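Long-range contact in CaaX farnesyltransferase beta subunit Ram1 (Aspergillus fumigatus, PDB 4L9P), which probably transfers a farnesyl group from farnesyl diphosphate to a cysteine near the C-terminus of target proteins, working as a zinc-dependent heterodimer with the alpha subunit: residues 151-163 against 201-213. Numbering follows the deposited sequence. Where two conformers were deposited one is given.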
# COMPACT_ATOMS: atom_id res chain seq x y z
N ARG B 151 -1.11 18.10 -4.77
CA ARG B 151 -0.27 18.77 -5.77
C ARG B 151 1.18 18.27 -5.72
O ARG B 151 1.78 18.03 -6.75
CB ARG B 151 -0.40 20.27 -5.72
CG ARG B 151 -1.73 20.70 -6.39
CD ARG B 151 -1.87 22.23 -6.46
NE ARG B 151 -0.71 22.78 -7.18
CZ ARG B 151 0.12 23.70 -6.72
NH1 ARG B 151 -0.10 24.27 -5.53
NH2 ARG B 151 1.13 24.09 -7.49
N PRO B 152 1.76 18.08 -4.52
CA PRO B 152 3.15 17.54 -4.56
C PRO B 152 3.23 16.17 -5.16
O PRO B 152 4.23 15.89 -5.87
CB PRO B 152 3.57 17.55 -3.08
CG PRO B 152 2.73 18.73 -2.51
CD PRO B 152 1.36 18.58 -3.18
N TRP B 153 2.22 15.33 -4.89
CA TRP B 153 2.18 14.03 -5.57
C TRP B 153 2.16 14.18 -7.09
O TRP B 153 2.81 13.40 -7.81
CB TRP B 153 0.97 13.21 -5.18
CG TRP B 153 1.06 12.49 -3.89
CD1 TRP B 153 0.18 12.57 -2.85
CD2 TRP B 153 1.99 11.45 -3.55
NE1 TRP B 153 0.53 11.67 -1.87
CE2 TRP B 153 1.64 10.98 -2.26
CE3 TRP B 153 3.06 10.85 -4.21
CZ2 TRP B 153 2.32 9.95 -1.62
CZ3 TRP B 153 3.76 9.81 -3.54
CH2 TRP B 153 3.37 9.38 -2.29
N MET B 154 1.37 15.11 -7.62
CA MET B 154 1.28 15.24 -9.10
C MET B 154 2.63 15.64 -9.70
O MET B 154 2.96 15.24 -10.84
CB MET B 154 0.18 16.25 -9.50
CG MET B 154 -1.15 15.86 -8.85
SD MET B 154 -2.37 17.16 -8.86
CE MET B 154 -2.43 17.12 -10.56
N VAL B 155 3.41 16.41 -8.94
CA VAL B 155 4.78 16.74 -9.39
C VAL B 155 5.65 15.48 -9.37
O VAL B 155 6.30 15.15 -10.38
CB VAL B 155 5.42 17.84 -8.50
CG1 VAL B 155 6.88 18.04 -8.95
CG2 VAL B 155 4.61 19.14 -8.64
N TYR B 156 5.62 14.74 -8.27
CA TYR B 156 6.40 13.52 -8.16
C TYR B 156 6.03 12.50 -9.23
O TYR B 156 6.93 11.93 -9.86
CB TYR B 156 6.24 12.92 -6.75
CG TYR B 156 6.78 11.50 -6.72
CD1 TYR B 156 8.19 11.21 -6.76
CD2 TYR B 156 5.88 10.43 -6.69
CE1 TYR B 156 8.64 9.85 -6.81
CE2 TYR B 156 6.33 9.09 -6.75
CZ TYR B 156 7.71 8.83 -6.77
OH TYR B 156 8.13 7.53 -6.81
N TRP B 157 4.74 12.20 -9.40
CA TRP B 157 4.36 11.12 -10.34
C TRP B 157 4.83 11.47 -11.74
O TRP B 157 5.30 10.59 -12.52
CB TRP B 157 2.81 10.96 -10.40
CG TRP B 157 2.27 10.44 -9.07
CD1 TRP B 157 2.85 9.51 -8.25
CD2 TRP B 157 1.01 10.77 -8.49
NE1 TRP B 157 2.04 9.31 -7.14
CE2 TRP B 157 0.92 10.07 -7.27
CE3 TRP B 157 -0.04 11.64 -8.87
CZ2 TRP B 157 -0.20 10.20 -6.42
CZ3 TRP B 157 -1.16 11.77 -8.02
CH2 TRP B 157 -1.20 11.04 -6.82
N ALA B 158 4.68 12.74 -12.14
CA ALA B 158 5.10 13.15 -13.50
C ALA B 158 6.63 13.10 -13.62
O ALA B 158 7.14 12.58 -14.62
CB ALA B 158 4.56 14.54 -13.81
N LEU B 159 7.37 13.64 -12.64
CA LEU B 159 8.85 13.58 -12.77
C LEU B 159 9.34 12.13 -12.78
O LEU B 159 10.26 11.81 -13.54
CB LEU B 159 9.51 14.34 -11.63
CG LEU B 159 9.30 15.85 -11.66
CD1 LEU B 159 9.85 16.45 -10.35
CD2 LEU B 159 10.00 16.46 -12.93
N ALA B 160 8.79 11.30 -11.92
CA ALA B 160 9.19 9.90 -11.88
C ALA B 160 8.91 9.22 -13.23
O ALA B 160 9.80 8.52 -13.76
CB ALA B 160 8.41 9.15 -10.77
N GLY B 161 7.73 9.42 -13.83
CA GLY B 161 7.46 8.83 -15.15
C GLY B 161 8.41 9.33 -16.23
O GLY B 161 8.89 8.55 -17.03
N LEU B 162 8.67 10.63 -16.22
CA LEU B 162 9.63 11.20 -17.18
C LEU B 162 11.03 10.61 -16.97
O LEU B 162 11.74 10.30 -17.96
CB LEU B 162 9.68 12.71 -17.04
CG LEU B 162 8.37 13.41 -17.43
CD1 LEU B 162 8.43 14.93 -17.01
CD2 LEU B 162 8.06 13.24 -18.91
N CYS B 163 11.51 10.50 -15.73
CA CYS B 163 12.80 9.84 -15.45
C CYS B 163 12.81 8.40 -15.93
O CYS B 163 13.77 8.00 -16.62
CB CYS B 163 13.17 9.87 -13.96
SG CYS B 163 13.63 11.46 -13.33
N ALA B 201 3.06 12.52 3.42
CA ALA B 201 3.00 12.11 2.00
C ALA B 201 3.43 13.23 1.07
O ALA B 201 4.13 13.01 0.08
CB ALA B 201 1.60 11.59 1.65
N SER B 202 2.98 14.45 1.35
CA SER B 202 3.43 15.57 0.53
C SER B 202 4.90 15.86 0.77
O SER B 202 5.60 16.31 -0.14
CB SER B 202 2.59 16.85 0.79
OG SER B 202 2.19 16.96 2.14
N SER B 203 5.41 15.62 1.99
CA SER B 203 6.84 15.81 2.22
C SER B 203 7.66 14.75 1.49
O SER B 203 8.71 15.09 0.91
CB SER B 203 7.06 15.72 3.75
OG SER B 203 6.53 16.87 4.41
N TYR B 204 7.19 13.50 1.49
CA TYR B 204 7.85 12.45 0.72
C TYR B 204 7.86 12.81 -0.77
O TYR B 204 8.89 12.75 -1.44
CB TYR B 204 7.06 11.18 1.02
CG TYR B 204 7.34 9.98 0.13
CD1 TYR B 204 8.27 9.01 0.48
CD2 TYR B 204 6.61 9.76 -1.05
CE1 TYR B 204 8.47 7.86 -0.28
CE2 TYR B 204 6.76 8.61 -1.80
CZ TYR B 204 7.70 7.67 -1.41
OH TYR B 204 7.82 6.54 -2.20
N ALA B 205 6.71 13.17 -1.31
CA ALA B 205 6.65 13.53 -2.74
C ALA B 205 7.56 14.69 -3.07
O ALA B 205 8.24 14.68 -4.12
CB ALA B 205 5.20 13.90 -3.13
N ALA B 206 7.60 15.69 -2.20
CA ALA B 206 8.45 16.81 -2.47
C ALA B 206 9.94 16.44 -2.40
O ALA B 206 10.73 16.89 -3.23
CB ALA B 206 8.13 17.98 -1.49
N VAL B 207 10.33 15.70 -1.36
CA VAL B 207 11.74 15.29 -1.27
C VAL B 207 12.18 14.45 -2.43
O VAL B 207 13.30 14.62 -2.95
CB VAL B 207 12.00 14.57 0.09
CG1 VAL B 207 13.40 13.92 0.14
CG2 VAL B 207 11.86 15.58 1.23
N LEU B 208 11.34 13.52 -2.87
CA LEU B 208 11.70 12.68 -4.01
C LEU B 208 11.77 13.53 -5.29
O LEU B 208 12.65 13.30 -6.16
CB LEU B 208 10.65 11.57 -4.20
CG LEU B 208 10.70 10.46 -3.14
CD1 LEU B 208 9.81 9.31 -3.54
CD2 LEU B 208 12.08 9.97 -2.76
N SER B 209 10.87 14.51 -5.41
CA SER B 209 10.95 15.42 -6.57
C SER B 209 12.24 16.21 -6.58
O SER B 209 12.88 16.41 -7.63
CB SER B 209 9.75 16.38 -6.58
OG SER B 209 8.50 15.68 -6.75
N ILE B 210 12.60 16.77 -5.41
CA ILE B 210 13.85 17.50 -5.28
C ILE B 210 15.03 16.62 -5.60
O ILE B 210 15.98 17.08 -6.26
CB ILE B 210 13.90 18.11 -3.84
CG1 ILE B 210 12.93 19.29 -3.77
CG2 ILE B 210 15.33 18.51 -3.45
CD1 ILE B 210 12.65 19.75 -2.33
N ALA B 211 15.00 15.36 -5.14
CA ALA B 211 16.08 14.44 -5.44
C ALA B 211 16.21 14.22 -6.95
O ALA B 211 17.32 14.17 -7.49
CB ALA B 211 15.88 13.08 -4.71
N MET B 212 15.09 14.08 -7.62
CA MET B 212 15.14 13.79 -9.08
C MET B 212 15.69 15.00 -9.84
O MET B 212 16.53 14.83 -10.75
CB MET B 212 13.76 13.36 -9.66
CG MET B 212 13.45 11.96 -9.31
SD MET B 212 11.90 11.38 -10.05
CE MET B 212 10.70 12.12 -8.86
N VAL B 213 15.28 16.22 -9.51
CA VAL B 213 15.82 17.36 -10.27
C VAL B 213 17.23 17.68 -9.85
O VAL B 213 18.03 18.18 -10.68
CB VAL B 213 14.88 18.64 -10.24
CG1 VAL B 213 13.48 18.34 -10.78
CG2 VAL B 213 14.78 19.28 -8.83
O HOH W 1 6.55 6.28 -4.76
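M212 reaches across to helix 151-163 and sits as a knob among Y156, L159, A160 and C163. A bend at its last torsion (chi3 -80°) lays CE 3.4 Å from CD1 of Y156 while SD rests 3.6 Å from CA of A160; a flexible thioether suits this irregular hole, and the small A160 lets it near the backbone. Y156 in turn sits as a knob among A205, L208, S209 and M212, its CE1 3.5 Å from CD1 of L208. A205 keeps the helices close: its methyl lies 3.5 Å from O of P152, and the axes approach to 8.1 Å at 35°. S209 can be buried because its OG donates to its own helix, to O of A205 at 2.8 Å. The W153 indole has A201 O over one face, the A205 methyl touching CE3, and CH2 3.5 Å from CD2 of Y204, the rings inclined at 58°. W153 also touches the bound farnesyl analogue and peptide, so this alpha-alpha toroid packing backs the substrate pocket. One water joins the Y156 and Y204 hydroxyls; the first also bonds O of V499, the second the Y255 hydroxyl. Without direct hydrogen bonds, the helices depend chiefly on apolar fit.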